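HNH endonuclease (Geobacillus virus E2, PDB 5H0M) nicks DNA, probably with a beta-beta-alpha metal finger of the His-Me type beside a zinc-bound Cys4 site. Local coordinates at residues C76-K81 and H118-A123; R65-A70 and L105-L110. All blocks are in the same frame, centred on the assembly; numbering follows the deposited sequence.

Interaction 1: C76-K81 and H118-A123; sequences CQHCLK and HNRKTA. With ZN (zinc ion), chain B.
The backbones of the short helix 77-81 and the helix carrying 118-123 come no nearer than 9.2 Å, measured between the CA atoms of His78 and His118, so the two helices meet through side chains, chiefly His78 and Arg120. The guanidinium NH2 of Arg120 lies at the edge of the imidazole, near its plane, 3.8 Å from His78 CB, and the bend at chi3 (58°) turns the guanidinium back toward helix 77-81. A single water completes the pairing: it lies in the ring plane, 2.8 Å from His78 ND1, and accepts from Arg120 NE. The other ring nitrogen, NE2, is hydrogen-bonded to Gln111 OE1, while Arg120 NH1 forms a salt bridge to Glu82, so each ring nitrogen of His78 has a partner, and Arg120 is bonded through both NE and NH1. The zinc ion of this HNH nuclease, probably structural, lies at the N-terminal ends of the two helices: Cys76 SG and Cys79 SG each bind zinc at 2.3 Å, with Cys114 and Cys117 completing a Cys4 site from two CxxC pairs. Cys76 also N-caps its helix, its SG accepting from Cys79 N at 3.4 Å in a nearly straight bond (172°). Lys121 adds its aliphatic chain, CD standing 4.2 Å from His78 CE1, before its ammonium leads away to salt bridges with Asp92 and Asp125 and to the carbonyls of His93 and Ile94.

Interaction 2: R65-A70 and L105-L110; sequences RLAVLA and LDMDNL
Val68 and Leu110 cross at about a right angle where helix 59-71 rests against the loop before strand 110-113 and the first residue of that strand, Leu110; the strand belongs to the two-stranded antiparallel sheet, the beta-hairpin part of the HNH beta-beta-alpha fold. The evidence is one branch: Val68 CG2 stands 3.8 Å from Leu110 CB and 3.9 Å from Leu110 CD1, so a single methyl covers both the root and one tip of the leucine. The other methyl, CG1, is anti to the backbone N (chi1 173°) and comes to 4.0 Å from Leu110 O, alongside the backbone. Met107 approaches the same valine from the short 3-10 turn 107-108. Its CG lies 4.1 Å from Val68 CG2, and the chain then runs extended to the sulfur before bending at chi3 (71°), which turns the terminal methyl toward the helix. No hydrogen bond joins the two segments; the 192 Å² they bury together is made by these apolar groups and the backbone they touch. The turn itself is held by Asn109 N bonding Asp106 O and Leu110 N bonding Met107 O, while the amide of Asn109 is bonded to Thr95 N and Lys103 O. Met107 CE reaches 4.3 Å from Ala67 CB and 4.0 Å from Ala67 O.

How the interactions relate
From the N-terminal side, helix 59-71 supplies the first half of interaction 2, and helix 77-81 follows with the first half of interaction 1. The chain then passes through strand 90-93 to 105-110, closing interaction 2 over 34 intervening residues, and continues through strand 110-113 into helix 115-129, where 118-123 closes interaction 1 over 36. The segments alternate, so the two loops cross rather than nest. Interaction 2 ties helix 59-71 to the connection between the two strands; interaction 1 joins the zinc-bound short helix to the C-terminal helix. Their centres lie 15 Å apart and their nearest atoms about 6 Å, without touching.

Interaction 1: C76-K81 and H118-A123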
# COMPACT_ATOMS: atom_id res chain seq x y z
N CYS A 76 -5.57 -5.76 11.11
CA CYS A 76 -6.06 -4.70 10.24
C CYS A 76 -6.17 -3.41 11.02
O CYS A 76 -6.88 -3.34 12.01
CB CYS A 76 -7.40 -5.06 9.64
SG CYS A 76 -8.11 -3.73 8.66
N GLN A 77 -5.47 -2.37 10.57
CA GLN A 77 -5.43 -1.10 11.30
C GLN A 77 -6.69 -0.28 11.15
O GLN A 77 -7.01 0.52 12.02
CB GLN A 77 -4.18 -0.30 10.89
CG GLN A 77 -2.89 -1.02 11.22
CD GLN A 77 -2.74 -1.29 12.70
OE1 GLN A 77 -2.79 -2.44 13.16
NE2 GLN A 77 -2.60 -0.24 13.47
N HIS A 78 -7.43 -0.46 10.06
CA HIS A 78 -8.70 0.24 9.92
C HIS A 78 -9.75 -0.39 10.81
O HIS A 78 -10.46 0.32 11.50
CB HIS A 78 -9.14 0.25 8.47
CG HIS A 78 -8.30 1.13 7.62
ND1 HIS A 78 -8.70 1.55 6.37
CD2 HIS A 78 -7.11 1.72 7.85
CE1 HIS A 78 -7.77 2.33 5.86
NE2 HIS A 78 -6.79 2.45 6.74
N CYS A 79 -9.81 -1.71 10.83
CA CYS A 79 -10.70 -2.40 11.75
C CYS A 79 -10.37 -2.03 13.19
O CYS A 79 -11.28 -1.77 13.99
CB CYS A 79 -10.59 -3.92 11.57
SG CYS A 79 -11.52 -4.63 10.19
N LEU A 80 -9.09 -1.97 13.53
CA LEU A 80 -8.71 -1.65 14.91
C LEU A 80 -9.23 -0.26 15.32
O LEU A 80 -9.74 -0.08 16.43
CB LEU A 80 -7.18 -1.73 15.08
CG LEU A 80 -6.64 -1.72 16.50
CD1 LEU A 80 -7.13 -2.92 17.29
CD2 LEU A 80 -5.12 -1.67 16.47
N LYS A 81 -9.12 0.70 14.42
CA LYS A 81 -9.63 2.04 14.69
C LYS A 81 -11.13 2.09 14.84
O LYS A 81 -11.64 2.94 15.57
CB LYS A 81 -9.14 3.01 13.64
CG LYS A 81 -7.65 3.22 13.84
CD LYS A 81 -6.98 4.15 12.84
CE LYS A 81 -5.48 3.85 12.77
NZ LYS A 81 -4.65 4.95 12.22
N HIS A 118 -9.26 -3.17 2.53
CA HIS A 118 -8.52 -2.85 1.30
C HIS A 118 -9.48 -2.49 0.17
O HIS A 118 -9.26 -1.54 -0.59
CB HIS A 118 -7.62 -4.01 0.87
CG HIS A 118 -6.79 -3.70 -0.33
ND1 HIS A 118 -7.06 -4.22 -1.57
CD2 HIS A 118 -5.70 -2.90 -0.48
CE1 HIS A 118 -6.17 -3.77 -2.44
NE2 HIS A 118 -5.33 -2.97 -1.80
N ASN A 119 -10.59 -3.23 0.07
CA ASN A 119 -11.62 -2.93 -0.92
C ASN A 119 -12.25 -1.56 -0.69
O ASN A 119 -12.44 -0.77 -1.62
CB ASN A 119 -12.68 -4.02 -0.89
CG ASN A 119 -13.72 -3.86 -1.96
OD1 ASN A 119 -13.43 -4.06 -3.15
ND2 ASN A 119 -14.94 -3.50 -1.57
N ARG A 120 -12.57 -1.26 0.56
CA ARG A 120 -13.13 0.04 0.91
C ARG A 120 -12.15 1.15 0.55
O ARG A 120 -12.53 2.16 -0.02
CB ARG A 120 -13.50 0.10 2.40
CG ARG A 120 -13.89 1.48 2.89
CD ARG A 120 -14.44 1.49 4.29
NE ARG A 120 -13.51 0.95 5.28
CZ ARG A 120 -13.74 0.91 6.59
NH1 ARG A 120 -14.88 1.37 7.10
NH2 ARG A 120 -12.82 0.40 7.41
N LYS A 121 -10.89 0.95 0.92
CA LYS A 121 -9.86 1.96 0.67
C LYS A 121 -9.67 2.18 -0.82
O LYS A 121 -9.43 3.31 -1.26
CB LYS A 121 -8.53 1.58 1.31
CG LYS A 121 -7.42 2.61 1.05
CD LYS A 121 -6.21 2.38 1.91
CE LYS A 121 -5.16 3.45 1.60
NZ LYS A 121 -4.62 3.40 0.22
N THR A 122 -9.78 1.12 -1.61
CA THR A 122 -9.66 1.25 -3.06
C THR A 122 -10.72 2.20 -3.61
O THR A 122 -10.43 3.06 -4.44
CB THR A 122 -9.73 -0.12 -3.75
OG1 THR A 122 -8.59 -0.89 -3.34
CG2 THR A 122 -9.74 0.01 -5.27
N ALA A 123 -11.95 2.07 -3.13
CA ALA A 123 -13.03 2.95 -3.57
C ALA A 123 -12.81 4.39 -3.13
O ALA A 123 -13.00 5.35 -3.89
CB ALA A 123 -14.36 2.43 -3.06
ZN ZN B . -10.31 -4.32 8.28
O HOH W 1 -10.77 0.79 4.68

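Interaction 2: R65-A70 and L105-L110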
# COMPACT_ATOMS: atom_id res chain seq x y z
N ARG A 65 7.41 -4.78 4.15
CA ARG A 65 6.11 -5.40 4.34
C ARG A 65 6.06 -6.18 5.65
O ARG A 65 5.11 -6.06 6.43
CB ARG A 65 5.78 -6.32 3.15
CG ARG A 65 4.48 -7.08 3.27
CD ARG A 65 4.28 -8.06 2.12
NE ARG A 65 3.18 -8.95 2.42
CZ ARG A 65 3.25 -10.02 3.20
NH1 ARG A 65 4.40 -10.40 3.73
NH2 ARG A 65 2.15 -10.74 3.44
N LEU A 66 7.08 -6.99 5.89
CA LEU A 66 7.15 -7.79 7.10
C LEU A 66 7.28 -6.91 8.33
O LEU A 66 6.68 -7.19 9.36
CB LEU A 66 8.32 -8.77 7.03
CG LEU A 66 8.19 -9.93 6.05
CD1 LEU A 66 9.52 -10.67 5.94
CD2 LEU A 66 7.06 -10.88 6.44
N ALA A 67 8.05 -5.83 8.23
CA ALA A 67 8.24 -4.91 9.34
C ALA A 67 6.90 -4.25 9.72
O ALA A 67 6.60 -4.07 10.89
CB ALA A 67 9.28 -3.86 9.01
N VAL A 68 6.11 -3.88 8.71
CA VAL A 68 4.82 -3.26 8.97
C VAL A 68 3.84 -4.24 9.60
O VAL A 68 3.16 -3.93 10.58
CB VAL A 68 4.23 -2.66 7.67
CG1 VAL A 68 2.81 -2.15 7.88
CG2 VAL A 68 5.09 -1.52 7.16
N LEU A 69 3.76 -5.45 9.06
CA LEU A 69 2.86 -6.45 9.63
C LEU A 69 3.24 -6.74 11.07
O LEU A 69 2.38 -6.85 11.94
CB LEU A 69 2.89 -7.74 8.82
CG LEU A 69 2.15 -7.65 7.48
CD1 LEU A 69 2.62 -8.78 6.57
CD2 LEU A 69 0.65 -7.69 7.68
N ALA A 70 4.54 -6.84 11.33
CA ALA A 70 4.99 -7.12 12.68
C ALA A 70 4.64 -5.99 13.64
O ALA A 70 4.11 -6.25 14.74
CB ALA A 70 6.49 -7.38 12.70
N LEU A 105 8.51 3.24 0.66
CA LEU A 105 9.01 2.43 1.76
C LEU A 105 8.84 3.10 3.13
O LEU A 105 9.37 2.65 4.13
CB LEU A 105 10.49 2.09 1.51
CG LEU A 105 10.74 1.11 0.37
CD1 LEU A 105 12.19 1.16 -0.08
CD2 LEU A 105 10.37 -0.30 0.76
N ASP A 106 8.04 4.17 3.18
CA ASP A 106 7.84 4.89 4.43
C ASP A 106 6.83 4.18 5.31
O ASP A 106 5.69 3.97 4.90
CB ASP A 106 7.30 6.29 4.15
CG ASP A 106 8.31 7.21 3.53
OD1 ASP A 106 9.51 6.87 3.42
OD2 ASP A 106 7.88 8.32 3.17
N MET A 107 7.23 3.81 6.53
CA MET A 107 6.32 3.04 7.37
C MET A 107 5.06 3.81 7.73
O MET A 107 3.99 3.22 7.81
CB MET A 107 7.05 2.48 8.59
CG MET A 107 7.93 1.31 8.16
SD MET A 107 8.76 0.55 9.54
CE MET A 107 7.36 -0.23 10.33
N ASP A 108 5.17 5.13 7.86
CA ASP A 108 3.98 5.95 8.11
C ASP A 108 3.09 6.12 6.89
O ASP A 108 2.04 6.75 7.00
CB ASP A 108 4.35 7.30 8.73
CG ASP A 108 5.14 8.20 7.81
OD1 ASP A 108 5.57 7.80 6.72
OD2 ASP A 108 5.36 9.38 8.21
N ASN A 109 3.50 5.56 5.76
CA ASN A 109 2.68 5.51 4.55
C ASN A 109 2.19 4.10 4.28
O ASN A 109 1.73 3.82 3.18
CB ASN A 109 3.47 6.00 3.34
CG ASN A 109 2.59 6.21 2.12
OD1 ASN A 109 1.50 6.76 2.22
ND2 ASN A 109 3.07 5.78 0.96
N LEU A 110 2.28 3.21 5.27
CA LEU A 110 1.91 1.79 5.06
C LEU A 110 1.02 1.28 6.18
O LEU A 110 1.28 1.54 7.35
CB LEU A 110 3.19 0.94 4.98
CG LEU A 110 4.02 1.17 3.72
CD1 LEU A 110 5.40 0.59 3.90
CD2 LEU A 110 3.34 0.63 2.48